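Neural-cadherin (PDB 3UBF) mediates calcium-dependent, homophilic adhesion between cells; this piece of the extracellular region carries three successive cadherin repeats. Local coordinates at residues D148-G151 / G152-V156; P212-M216 / P217-A221; A221-P224 / E225-K229; R281-H284 / V285-L288; A292-S296 / G297-T301. All coordinates share one frame; numbering follows the deposited sequence.

Contact 1 (D148-G151 / G152-V156); sequences DRTG and GRFEV
Thr150 holds OG1 in the crowded position between its own N and carbonyl carbon (chi1 75°), which turns the hydroxyl toward the chain as it comes round the bend to Arg153. The Asp148 side chain leaves with CG anti to N (chi1 173°), and its carboxylate swings in over the same bend. Arg153 N donates to Thr150 OG1 at 3.0 Å, a nearly straight bond. The two oxygens of Asp148 divide the work: OD1 takes Thr150 N at 2.7 Å, an Asx turn in which the donor stands well above the carboxylate plane, while OD2 receives only a weak, bent bond from Gly152 N at 3.1 Å. The other branch of the threonine is apolar. Thr150 CG2 lies 3.7 Å from Phe154 CD1, and Thr150 CB meets the edge of that ring in its plane, the two side chains crossing at about a right angle. Gly151 and Gly152 both take positive phi, and a beta carbon on Gly152 would run into Gly151 O. Arg153 lays CG 3.4 Å from Thr150 O and then, bent twice, leads its guanidinium away to the carbonyls of Asp169 and Arg166 and to the ring of Phe171. In the Greek-key sandwich of this cadherin repeat the bend carries the chain from strand 141-149, at the edge of one sheet, to strand 154-156, at the edge of the other; Thr150 faces Tyr177 and Leu179 of strand 176-185, and Phe154 packs between the sheets on Val127, Val163 and Leu179.

Contact 2 (P212-M216 / P217-A221); sequences PQFYM and PSYEA
Met216 lies over one face of the Tyr219 ring, and this is where the contact is tight. Its CB stands 3.7 Å from the centroid of the Tyr219 ring, close to the ring normal, a CH-pi contact displaced toward the rim. Met216 CG lies against the rim, 3.2 Å from Tyr219 CE2. Tyr219 reaches this place because CG is anti to its carbonyl carbon (chi1 -67°), which lays the ring back along the chain beneath the methionine. The phenol oxygen then meets the backbone at the corner: Met216 N gives Tyr219 OH a weak bond of 3.0 Å, bent to 132°. At the ring edge, near its plane, Phe214 CB lies 4.1 Å from Tyr219 CE1, and the two aromatic side chains cross at about a right angle. The outer side is looser. Met216 SD sits obliquely 5.2 Å from the Tyr219 centroid, a distant Met-aromatic contact, and Met216, like the following Pro217, is exposed to solvent; Tyr215 has CB near the phenol oxygen and leads its own ring away. A leucine in place of Tyr219 would probably leave Met216 N without its phenol partner and the methionine chain without a flat face to rest on. In the third repeat this corner shifts the chain between the two sheets of the sandwich: strand 213-214 pairs with strand 232-239, strand 219-224 runs beside strand 300-310, and between them Phe214 packs on Ile236, Ala238 and Val303 while Tyr219 covers Val303 and Leu305.

Contact 3 (A221-P224 / E225-K229); sequences AEIP and ENQKK. With ZN (zinc ion), chain O.
Gln227 folds back across Ile223 at about a right angle and touches it with its amide oxygen. A bend at chi2 (78°) brings Gln227 OE1 to 3.7 Å from Ile223 CB and about as near to CG2, with Pro224 CD close by at 3.8 Å from the same OE1. The amide nitrogen is held by Ser231 OG, which fixes which end of the amide faces the isoleucine. Asn226 approaches Pro224 at a slant, its OD1 3.5 Å from Pro224 CB. These side chains are gathered by a type I turn: Gln227 N donates to Pro224 O at 3.1 Å, a fairly straight bond (161°) that arrives from above the carbonyl plane. Glu225 is oriented differently. Its extended chain leads away from the turn and its carboxylate grips the zinc ion with both oxygens, OE1 at 2.3 Å and OE2 at 2.5 Å from the metal; OE2 also accepts from Phe277 N. A water, Glu278 and Asp311 complete the site. The Pro-Glu-Asn sequence is the PEN motif of cadherin repeats, whose glutamate classically binds interdomain calcium, so the zinc probably occupies such a site. The turn follows strand 219-224, which lies beside strand 300-310, and leads toward strand 232-239, with Ile223 packed on Ile233, Leu275 and Ile307.

Contact 4 (R281-H284 / V285-L288); sequences RQPH and VYSL
Pro283 overlaps one face of the Tyr286 ring, its CG 3.8 Å from the centroid of that ring and 21° off the normal. This CH-pi contact closes the loop that enters strand 285-294 of the third cadherin repeat, a Greek-key beta sandwich. The pyrrolidine is offset toward the rim and stands roughly at a right angle to the tyrosine side chain, with Pro283 CD 3.5 Å from Tyr286 CE2. Tyr286 CG is anti to its carbonyl carbon (chi1 -64°), which swings the ring back against the residues just before it. The Pro283 carbonyl joins in, its O 3.4 Å from Tyr286 CE1. Phe260 meets the same tyrosine edge-to-face, while Leu275 and Val309 also pack on it. With a serine at this position, the proline would probably lose the surface it rests on and a gap would be likely to open beside Phe260. His284, the residue after Pro283, takes its ring to Phe277, stacking on it and reaching its carbonyl through NE2. Gln282 is held at both ends of its amide, OE1 by Asp276 N and NE2 by Asp279 OD2, with the amide plane tilted 31° from the tyrosine ring. That grip sets its aliphatic part against the phenol end, Gln282 CB lying 3.5 Å from Tyr286 OH.

Contact 5 (A292-S296 / G297-T301); sequences ATEDS and GGFST
Ala292 O is gripped from the opposite strand of a beta hairpin, by Thr301 N at 3.0 Å and by a CA-H...O contact from Ser300 CA at 3.1 Å. The amide donor lies in the carbonyl plane. The return bond of this antiparallel hydrogen-bonded pair, Ala292 N to Thr301 O, is 2.8 Å and nearly straight. Next comes the non-hydrogen-bonded pair of Thr293 and Ser300, where Thr293 OG1 lies 3.8 Å from Ser300 CB. Nearer the tip, Glu294 N donates to Phe299 O at 3.0 Å. The side chains of these last two residues run side by side in the same direction, and Glu294 OE1 meets the phenylalanine ring at its edge, in its plane, 3.9 Å from Phe299 CD2; carboxylate and ring planes stand 63° apart. Ser240 OG holds the other carboxylate oxygen. The hairpin joins strands 285-294 and 300-310 of the third repeat, and Ala292 and Thr301, on the same face of the sheet, both touch Phe214. At the exposed tip the backbone needs glycine: a beta carbon on Gly297 would be jammed against Ser296 O. Gly298, at positive phi, forms a classic gamma turn, closed by Phe299 N donating to Gly297 O at 2.8 Å.

From the N terminus, contact 1 comes first, alone in the second repeat, where it turns the chain from one sheet of the sandwich to the other; its centre lies about 28 Å from that of contact 2. The other four follow in series within the third repeat, and none encloses another. Contact 2 shifts the chain between sheets, and contact 3, sharing Ala221 with it, closes the turn at the far end of strand 219-224. Contact 4 leads into strand 285-294 and contact 5 turns it round at its other end, the centres about 28 Å apart. Contacts 2 and 5 touch, Pro212 O meeting Thr301 OG1 in a probable hydrogen bond.

Contact 1 (D148-G151 / G152-V156)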
loop_
_atom_site.group_PDB
_atom_site.type_symbol
_atom_site.label_atom_id
_atom_site.label_comp_id
_atom_site.label_asym_id
_atom_site.label_seq_id
_atom_site.Cartn_x
_atom_site.Cartn_y
_atom_site.Cartn_z
ATOM N N ASP A 148 5.380 2.185 22.163
ATOM C CA ASP A 148 6.792 2.503 22.236
ATOM C C ASP A 148 7.413 1.566 23.237
ATOM O O ASP A 148 7.163 1.676 24.436
ATOM C CB ASP A 148 6.977 3.954 22.699
ATOM C CG ASP A 148 8.430 4.319 22.969
ATOM O OD1 ASP A 148 9.357 3.625 22.505
ATOM O OD2 ASP A 148 8.654 5.333 23.656
ATOM N N ARG A 149 8.218 0.635 22.742
ATOM C CA ARG A 149 8.953 -0.264 23.617
ATOM C C ARG A 149 10.425 0.142 23.672
ATOM O O ARG A 149 11.299 -0.708 23.900
ATOM C CB ARG A 149 8.819 -1.707 23.150
ATOM C CG ARG A 149 7.503 -2.370 23.523
ATOM C CD ARG A 149 7.464 -3.833 23.038
ATOM N NE ARG A 149 8.551 -4.632 23.617
ATOM C CZ ARG A 149 8.403 -5.637 24.478
ATOM N NH1 ARG A 149 7.202 -6.022 24.874
ATOM N NH2 ARG A 149 9.475 -6.273 24.935
ATOM N N THR A 150 10.704 1.429 23.467
ATOM C CA THR A 150 12.086 1.906 23.471
ATOM C C THR A 150 12.499 2.609 24.774
ATOM O O THR A 150 13.681 2.873 24.986
ATOM C CB THR A 150 12.363 2.834 22.272
ATOM O OG1 THR A 150 11.754 4.115 22.500
ATOM C CG2 THR A 150 11.808 2.217 20.982
ATOM N N GLY A 151 11.528 2.887 25.647
ATOM C CA GLY A 151 11.770 3.684 26.845
ATOM C C GLY A 151 11.876 5.156 26.478
ATOM O O GLY A 151 12.626 5.910 27.088
ATOM N N GLY A 152 11.136 5.556 25.450
ATOM C CA GLY A 152 11.056 6.951 25.050
ATOM C C GLY A 152 12.266 7.475 24.316
ATOM O O GLY A 152 12.605 8.644 24.461
ATOM N N ARG A 153 12.914 6.627 23.525
ATOM C CA ARG A 153 14.126 7.024 22.820
ATOM C C ARG A 153 13.866 7.423 21.368
ATOM O O ARG A 153 14.775 7.834 20.649
ATOM C CB ARG A 153 15.192 5.927 22.894
ATOM C CG ARG A 153 15.677 5.554 24.306
ATOM C CD ARG A 153 16.118 6.760 25.162
ATOM N NE ARG A 153 16.991 7.675 24.429
ATOM C CZ ARG A 153 18.300 7.511 24.273
ATOM N NH1 ARG A 153 18.919 6.461 24.810
ATOM N NH2 ARG A 153 18.990 8.402 23.572
ATOM N N PHE A 154 12.620 7.314 20.935
ATOM C CA PHE A 154 12.291 7.655 19.567
ATOM C C PHE A 154 10.932 8.290 19.521
ATOM O O PHE A 154 10.054 7.984 20.347
ATOM C CB PHE A 154 12.315 6.415 18.659
ATOM C CG PHE A 154 13.661 5.772 18.557
ATOM C CD1 PHE A 154 14.038 4.771 19.452
ATOM C CD2 PHE A 154 14.561 6.176 17.587
ATOM C CE1 PHE A 154 15.295 4.183 19.387
ATOM C CE2 PHE A 154 15.821 5.584 17.503
ATOM C CZ PHE A 154 16.192 4.580 18.406
ATOM N N GLU A 155 10.773 9.189 18.558
ATOM C CA GLU A 155 9.461 9.742 18.217
ATOM C C GLU A 155 9.369 9.871 16.711
ATOM O O GLU A 155 10.382 9.853 16.017
ATOM C CB GLU A 155 9.201 11.072 18.936
ATOM C CG GLU A 155 8.677 10.896 20.364
ATOM C CD GLU A 155 8.697 12.168 21.181
ATOM O OE1 GLU A 155 9.298 13.170 20.740
ATOM O OE2 GLU A 155 8.134 12.171 22.293
ATOM N N VAL A 156 8.147 9.953 16.210
ATOM C CA VAL A 156 7.907 9.975 14.767
ATOM C C VAL A 156 7.262 11.291 14.398
ATOM O O VAL A 156 6.399 11.789 15.108
ATOM C CB VAL A 156 6.993 8.799 14.296
ATOM C CG1 VAL A 156 5.658 8.835 15.027
ATOM C CG2 VAL A 156 6.760 8.864 12.795
#

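Contact 2 (P212-M216 / P217-A221)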
loop_
_atom_site.group_PDB
_atom_site.type_symbol
_atom_site.label_atom_id
_atom_site.label_comp_id
_atom_site.label_asym_id
_atom_site.label_seq_id
_atom_site.Cartn_x
_atom_site.Cartn_y
_atom_site.Cartn_z
ATOM N N PRO A 212 22.158 -8.346 7.492
ATOM C CA PRO A 212 21.444 -7.972 6.281
ATOM C C PRO A 212 20.036 -8.518 6.317
ATOM O O PRO A 212 19.796 -9.557 6.953
ATOM C CB PRO A 212 22.216 -8.701 5.170
ATOM C CG PRO A 212 23.513 -9.046 5.744
ATOM C CD PRO A 212 23.270 -9.262 7.195
ATOM N N GLN A 213 19.120 -7.810 5.661
ATOM C CA GLN A 213 17.754 -8.269 5.508
ATOM C C GLN A 213 17.448 -8.405 4.027
ATOM O O GLN A 213 17.692 -7.487 3.227
ATOM C CB GLN A 213 16.775 -7.301 6.156
ATOM C CG GLN A 213 15.322 -7.747 6.114
ATOM C CD GLN A 213 14.398 -6.728 6.746
ATOM O OE1 GLN A 213 14.751 -5.554 6.879
ATOM N NE2 GLN A 213 13.217 -7.163 7.143
ATOM N N PHE A 214 16.914 -9.567 3.674
ATOM C CA PHE A 214 16.515 -9.833 2.312
ATOM C C PHE A 214 15.265 -9.037 1.992
ATOM O O PHE A 214 14.460 -8.758 2.881
ATOM C CB PHE A 214 16.295 -11.330 2.109
ATOM C CG PHE A 214 17.567 -12.112 1.953
ATOM C CD1 PHE A 214 18.068 -12.863 3.008
ATOM C CD2 PHE A 214 18.266 -12.097 0.746
ATOM C CE1 PHE A 214 19.261 -13.601 2.871
ATOM C CE2 PHE A 214 19.471 -12.829 0.596
ATOM C CZ PHE A 214 19.963 -13.585 1.657
ATOM N N TYR A 215 15.114 -8.657 0.725
ATOM C CA TYR A 215 13.950 -7.879 0.273
ATOM C C TYR A 215 12.663 -8.695 0.200
ATOM O O TYR A 215 11.577 -8.138 0.085
ATOM C CB TYR A 215 14.253 -7.133 -1.032
ATOM C CG TYR A 215 14.866 -5.784 -0.753
ATOM C CD1 TYR A 215 16.251 -5.617 -0.719
ATOM C CD2 TYR A 215 14.059 -4.677 -0.469
ATOM C CE1 TYR A 215 16.814 -4.391 -0.435
ATOM C CE2 TYR A 215 14.612 -3.448 -0.185
ATOM C CZ TYR A 215 15.994 -3.309 -0.165
ATOM O OH TYR A 215 16.560 -2.079 0.125
ATOM N N MET A 216 12.791 -10.017 0.287
ATOM C CA MET A 216 11.637 -10.903 0.483
ATOM C C MET A 216 11.956 -11.908 1.605
ATOM O O MET A 216 13.102 -12.370 1.711
ATOM C CB MET A 216 11.321 -11.678 -0.794
ATOM C CG MET A 216 11.405 -10.873 -2.064
ATOM S SD MET A 216 9.839 -10.707 -2.854
ATOM C CE MET A 216 9.344 -12.429 -2.969
ATOM N N PRO A 217 10.948 -12.272 2.428
ATOM C CA PRO A 217 11.188 -13.237 3.491
ATOM C C PRO A 217 11.419 -14.656 2.959
ATOM O O PRO A 217 12.009 -15.487 3.656
ATOM C CB PRO A 217 9.910 -13.162 4.313
ATOM C CG PRO A 217 8.874 -12.794 3.326
ATOM C CD PRO A 217 9.540 -11.837 2.400
ATOM N N SER A 218 10.941 -14.931 1.747
ATOM C CA SER A 218 11.309 -16.140 1.009
ATOM C C SER A 218 11.191 -15.904 -0.486
ATOM O O SER A 218 10.493 -15.003 -0.932
ATOM C CB SER A 218 10.487 -17.365 1.442
ATOM O OG SER A 218 9.119 -17.251 1.079
ATOM N N TYR A 219 11.883 -16.720 -1.260
ATOM C CA TYR A 219 11.884 -16.572 -2.702
ATOM C C TYR A 219 11.432 -17.849 -3.367
ATOM O O TYR A 219 11.747 -18.947 -2.921
ATOM C CB TYR A 219 13.273 -16.189 -3.197
ATOM C CG TYR A 219 13.714 -14.821 -2.768
ATOM C CD1 TYR A 219 14.305 -14.621 -1.527
ATOM C CD2 TYR A 219 13.558 -13.724 -3.607
ATOM C CE1 TYR A 219 14.725 -13.367 -1.130
ATOM C CE2 TYR A 219 13.977 -12.469 -3.220
ATOM C CZ TYR A 219 14.554 -12.302 -1.974
ATOM O OH TYR A 219 14.964 -11.062 -1.571
ATOM N N GLU A 220 10.720 -17.672 -4.467
ATOM C CA GLU A 220 10.048 -18.732 -5.175
ATOM C C GLU A 220 10.226 -18.413 -6.656
ATOM O O GLU A 220 9.940 -17.293 -7.090
ATOM C CB GLU A 220 8.562 -18.710 -4.783
ATOM C CG GLU A 220 8.012 -20.053 -4.300
ATOM C CD GLU A 220 7.119 -19.946 -3.037
ATOM O OE1 GLU A 220 6.000 -19.377 -3.126
ATOM O OE2 GLU A 220 7.538 -20.452 -1.955
ATOM N N ALA A 221 10.741 -19.363 -7.430
ATOM C CA ALA A 221 10.758 -19.210 -8.891
ATOM C C ALA A 221 10.146 -20.432 -9.540
ATOM O O ALA A 221 10.240 -21.531 -9.007
ATOM C CB ALA A 221 12.164 -18.972 -9.416
#

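Contact 3 (A221-P224 / E225-K229)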
loop_
_atom_site.group_PDB
_atom_site.type_symbol
_atom_site.label_atom_id
_atom_site.label_comp_id
_atom_site.label_asym_id
_atom_site.label_seq_id
_atom_site.Cartn_x
_atom_site.Cartn_y
_atom_site.Cartn_z
ATOM N N ALA A 221 10.741 -19.363 -7.430
ATOM C CA ALA A 221 10.758 -19.210 -8.891
ATOM C C ALA A 221 10.146 -20.432 -9.540
ATOM O O ALA A 221 10.240 -21.531 -9.007
ATOM C CB ALA A 221 12.164 -18.972 -9.416
ATOM N N GLU A 222 9.515 -20.222 -10.685
ATOM C CA GLU A 222 8.919 -21.284 -11.464
ATOM C C GLU A 222 9.455 -21.194 -12.883
ATOM O O GLU A 222 9.216 -20.218 -13.579
ATOM C CB GLU A 222 7.392 -21.175 -11.459
ATOM C CG GLU A 222 6.722 -22.095 -12.483
ATOM C CD GLU A 222 5.229 -22.273 -12.255
ATOM O OE1 GLU A 222 4.842 -22.804 -11.181
ATOM O OE2 GLU A 222 4.446 -21.901 -13.162
ATOM N N ILE A 223 10.181 -22.217 -13.313
ATOM C CA ILE A 223 10.831 -22.178 -14.610
ATOM C C ILE A 223 10.519 -23.389 -15.479
ATOM O O ILE A 223 10.411 -24.509 -14.975
ATOM C CB ILE A 223 12.350 -21.959 -14.477
ATOM C CG1 ILE A 223 13.001 -23.054 -13.617
ATOM C CG2 ILE A 223 12.616 -20.541 -13.916
ATOM C CD1 ILE A 223 14.493 -23.164 -13.776
ATOM N N PRO A 224 10.334 -23.156 -16.792
ATOM C CA PRO A 224 10.129 -24.271 -17.693
ATOM C C PRO A 224 11.381 -25.127 -17.821
ATOM O O PRO A 224 12.502 -24.663 -17.586
ATOM C CB PRO A 224 9.795 -23.604 -19.034
ATOM C CG PRO A 224 10.240 -22.217 -18.911
ATOM C CD PRO A 224 10.126 -21.862 -17.465
ATOM N N GLU A 225 11.147 -26.378 -18.183
ATOM C CA GLU A 225 12.165 -27.375 -18.424
ATOM C C GLU A 225 13.223 -26.898 -19.412
ATOM O O GLU A 225 14.391 -27.289 -19.312
ATOM C CB GLU A 225 11.467 -28.618 -18.974
ATOM C CG GLU A 225 12.320 -29.844 -19.133
ATOM C CD GLU A 225 11.645 -30.870 -20.000
ATOM O OE1 GLU A 225 10.771 -30.470 -20.794
ATOM O OE2 GLU A 225 11.972 -32.074 -19.902
ATOM N N ASN A 226 12.809 -26.068 -20.368
ATOM C CA ASN A 226 13.693 -25.640 -21.448
ATOM C C ASN A 226 14.381 -24.294 -21.209
ATOM O O ASN A 226 14.916 -23.696 -22.150
ATOM C CB ASN A 226 12.955 -25.661 -22.797
ATOM C CG ASN A 226 12.025 -24.455 -23.004
ATOM O OD1 ASN A 226 11.514 -23.850 -22.054
ATOM N ND2 ASN A 226 11.807 -24.107 -24.266
ATOM N N GLN A 227 14.355 -23.816 -19.960
ATOM C CA GLN A 227 15.100 -22.621 -19.559
ATOM C C GLN A 227 16.535 -22.715 -20.100
ATOM O O GLN A 227 17.182 -23.760 -19.956
ATOM C CB GLN A 227 15.099 -22.489 -18.032
ATOM C CG GLN A 227 15.675 -21.192 -17.473
ATOM C CD GLN A 227 14.721 -20.006 -17.562
ATOM O OE1 GLN A 227 13.495 -20.154 -17.469
ATOM N NE2 GLN A 227 15.290 -18.809 -17.728
ATOM N N LYS A 228 17.011 -21.650 -20.750
ATOM C CA LYS A 228 18.324 -21.683 -21.399
ATOM C C LYS A 228 19.438 -21.680 -20.350
ATOM O O LYS A 228 19.364 -20.952 -19.361
ATOM C CB LYS A 228 18.492 -20.527 -22.392
ATOM N N LYS A 229 20.445 -22.530 -20.557
ATOM C CA LYS A 229 21.607 -22.603 -19.672
ATOM C C LYS A 229 22.205 -21.206 -19.466
ATOM O O LYS A 229 22.361 -20.428 -20.419
ATOM C CB LYS A 229 22.663 -23.572 -20.233
ATOM C CG LYS A 229 23.820 -23.883 -19.274
ATOM C CD LYS A 229 24.973 -24.601 -19.975
ATOM C CE LYS A 229 26.306 -24.347 -19.252
ATOM N NZ LYS A 229 27.504 -24.921 -19.947
HETATM ZN ZN ZN O . 9.929 -32.540 -21.242
HETATM O O HOH W 1 12.135 -33.079 -21.795
#

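Contact 4 (R281-H284 / V285-L288)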
loop_
_atom_site.group_PDB
_atom_site.type_symbol
_atom_site.label_atom_id
_atom_site.label_comp_id
_atom_site.label_asym_id
_atom_site.label_seq_id
_atom_site.Cartn_x
_atom_site.Cartn_y
_atom_site.Cartn_z
ATOM N N ARG A 281 15.667 -38.376 -11.885
ATOM C CA ARG A 281 16.860 -38.128 -11.080
ATOM C C ARG A 281 16.852 -36.690 -10.586
ATOM O O ARG A 281 17.273 -36.425 -9.461
ATOM C CB ARG A 281 18.143 -38.407 -11.867
ATOM N N GLN A 282 16.382 -35.766 -11.428
ATOM C CA GLN A 282 16.243 -34.360 -11.043
ATOM C C GLN A 282 14.897 -34.135 -10.363
ATOM O O GLN A 282 13.872 -34.620 -10.838
ATOM C CB GLN A 282 16.307 -33.444 -12.255
ATOM C CG GLN A 282 17.543 -33.541 -13.104
ATOM C CD GLN A 282 17.259 -33.101 -14.535
ATOM O OE1 GLN A 282 16.627 -32.068 -14.770
ATOM N NE2 GLN A 282 17.708 -33.901 -15.500
ATOM N N PRO A 283 14.884 -33.371 -9.260
ATOM C CA PRO A 283 13.599 -33.101 -8.633
ATOM C C PRO A 283 12.828 -32.068 -9.438
ATOM O O PRO A 283 13.406 -31.386 -10.283
ATOM C CB PRO A 283 13.991 -32.548 -7.256
ATOM C CG PRO A 283 15.330 -31.956 -7.441
ATOM C CD PRO A 283 15.989 -32.631 -8.618
ATOM N N HIS A 284 11.529 -31.972 -9.193
ATOM C CA HIS A 284 10.716 -30.962 -9.851
ATOM C C HIS A 284 10.679 -29.694 -9.034
ATOM O O HIS A 284 10.440 -28.620 -9.575
ATOM C CB HIS A 284 9.301 -31.466 -10.089
ATOM C CG HIS A 284 9.220 -32.553 -11.112
ATOM N ND1 HIS A 284 8.111 -33.361 -11.261
ATOM C CD2 HIS A 284 10.125 -32.979 -12.023
ATOM C CE1 HIS A 284 8.337 -34.226 -12.229
ATOM N NE2 HIS A 284 9.550 -34.015 -12.708
ATOM N N VAL A 285 10.909 -29.833 -7.731
ATOM C CA VAL A 285 10.968 -28.707 -6.807
ATOM C C VAL A 285 12.331 -28.739 -6.120
ATOM O O VAL A 285 12.649 -29.707 -5.415
ATOM C CB VAL A 285 9.829 -28.773 -5.736
ATOM C CG1 VAL A 285 9.986 -27.655 -4.710
ATOM C CG2 VAL A 285 8.444 -28.720 -6.394
ATOM N N TYR A 286 13.139 -27.703 -6.352
ATOM C CA TYR A 286 14.450 -27.567 -5.714
ATOM C C TYR A 286 14.364 -26.632 -4.504
ATOM O O TYR A 286 13.801 -25.536 -4.596
ATOM C CB TYR A 286 15.468 -26.975 -6.687
ATOM C CG TYR A 286 15.784 -27.809 -7.903
ATOM C CD1 TYR A 286 14.970 -27.766 -9.035
ATOM C CD2 TYR A 286 16.921 -28.615 -7.943
ATOM C CE1 TYR A 286 15.272 -28.513 -10.159
ATOM C CE2 TYR A 286 17.235 -29.365 -9.068
ATOM C CZ TYR A 286 16.399 -29.313 -10.172
ATOM O OH TYR A 286 16.695 -30.061 -11.294
ATOM N N SER A 287 14.929 -27.064 -3.383
ATOM C CA SER A 287 15.016 -26.230 -2.197
ATOM C C SER A 287 16.434 -25.742 -2.033
ATOM O O SER A 287 17.365 -26.529 -1.887
ATOM C CB SER A 287 14.605 -27.003 -0.950
ATOM O OG SER A 287 13.224 -27.286 -0.989
ATOM N N LEU A 288 16.598 -24.434 -2.054
ATOM C CA LEU A 288 17.913 -23.843 -1.995
ATOM C C LEU A 288 17.942 -22.830 -0.872
ATOM O O LEU A 288 16.901 -22.289 -0.481
ATOM C CB LEU A 288 18.243 -23.163 -3.328
ATOM C CG LEU A 288 18.048 -24.004 -4.602
ATOM C CD1 LEU A 288 17.901 -23.111 -5.825
ATOM C CD2 LEU A 288 19.194 -25.005 -4.798
#

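Contact 5 (A292-S296 / G297-T301)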
loop_
_atom_site.group_PDB
_atom_site.type_symbol
_atom_site.label_atom_id
_atom_site.label_comp_id
_atom_site.label_asym_id
_atom_site.label_seq_id
_atom_site.Cartn_x
_atom_site.Cartn_y
_atom_site.Cartn_z
ATOM N N ALA A 292 23.323 -14.181 2.374
ATOM C CA ALA A 292 23.918 -12.855 2.190
ATOM C C ALA A 292 24.976 -12.614 3.263
ATOM O O ALA A 292 24.682 -12.652 4.451
ATOM C CB ALA A 292 22.859 -11.763 2.244
ATOM N N THR A 293 26.202 -12.347 2.835
ATOM C CA THR A 293 27.308 -12.162 3.756
ATOM C C THR A 293 27.929 -10.790 3.581
ATOM O O THR A 293 28.265 -10.390 2.473
ATOM C CB THR A 293 28.366 -13.252 3.543
ATOM O OG1 THR A 293 27.726 -14.531 3.616
ATOM C CG2 THR A 293 29.465 -13.177 4.590
ATOM N N GLU A 294 28.049 -10.066 4.690
ATOM C CA GLU A 294 28.806 -8.822 4.733
ATOM C C GLU A 294 30.259 -9.155 4.996
ATOM O O GLU A 294 30.562 -9.960 5.873
ATOM C CB GLU A 294 28.286 -7.911 5.844
ATOM C CG GLU A 294 26.929 -7.287 5.564
ATOM C CD GLU A 294 26.535 -6.223 6.581
ATOM O OE1 GLU A 294 27.071 -6.228 7.712
ATOM O OE2 GLU A 294 25.670 -5.384 6.245
ATOM N N ASP A 295 31.160 -8.558 4.223
ATOM C CA ASP A 295 32.590 -8.604 4.560
ATOM C C ASP A 295 32.868 -7.390 5.434
ATOM O O ASP A 295 34.024 -7.014 5.654
ATOM C CB ASP A 295 33.475 -8.591 3.311
ATOM C CG ASP A 295 34.405 -9.800 3.238
ATOM O OD1 ASP A 295 33.900 -10.912 2.944
ATOM O OD2 ASP A 295 35.632 -9.640 3.452
ATOM N N SER A 296 31.779 -6.782 5.915
ATOM C CA SER A 296 31.819 -5.706 6.906
ATOM C C SER A 296 32.182 -6.285 8.276
ATOM O O SER A 296 32.277 -5.555 9.273
ATOM C CB SER A 296 30.459 -4.998 6.969
ATOM O OG SER A 296 30.574 -3.687 7.512
ATOM N N GLY A 297 32.393 -7.603 8.302
ATOM C CA GLY A 297 32.720 -8.345 9.518
ATOM C C GLY A 297 31.550 -9.219 9.946
ATOM O O GLY A 297 30.502 -8.709 10.362
ATOM N N GLY A 298 31.714 -10.533 9.804
ATOM C CA GLY A 298 30.779 -11.503 10.381
ATOM C C GLY A 298 29.418 -11.684 9.735
ATOM O O GLY A 298 29.172 -12.725 9.109
ATOM N N PHE A 299 28.549 -10.676 9.879
ATOM C CA PHE A 299 27.101 -10.817 9.612
ATOM C C PHE A 299 26.695 -11.567 8.358
ATOM O O PHE A 299 27.099 -11.219 7.246
ATOM C CB PHE A 299 26.377 -9.467 9.634
ATOM C CG PHE A 299 26.119 -8.942 11.015
ATOM C CD1 PHE A 299 25.638 -9.786 12.020
ATOM C CD2 PHE A 299 26.345 -7.606 11.313
ATOM C CE1 PHE A 299 25.405 -9.312 13.302
ATOM C CE2 PHE A 299 26.114 -7.118 12.591
ATOM C CZ PHE A 299 25.645 -7.974 13.593
ATOM N N SER A 300 25.890 -12.603 8.553
ATOM C CA SER A 300 25.231 -13.256 7.440
ATOM C C SER A 300 23.764 -13.543 7.753
ATOM O O SER A 300 23.381 -13.705 8.917
ATOM C CB SER A 300 25.976 -14.519 7.007
ATOM O OG SER A 300 26.025 -15.453 8.059
ATOM N N THR A 301 22.952 -13.564 6.699
ATOM C CA THR A 301 21.550 -13.917 6.792
ATOM C C THR A 301 21.227 -14.894 5.671
ATOM O O THR A 301 21.755 -14.767 4.563
ATOM C CB THR A 301 20.644 -12.676 6.673
ATOM O OG1 THR A 301 21.002 -11.736 7.695
ATOM C CG2 THR A 301 19.167 -13.048 6.813
#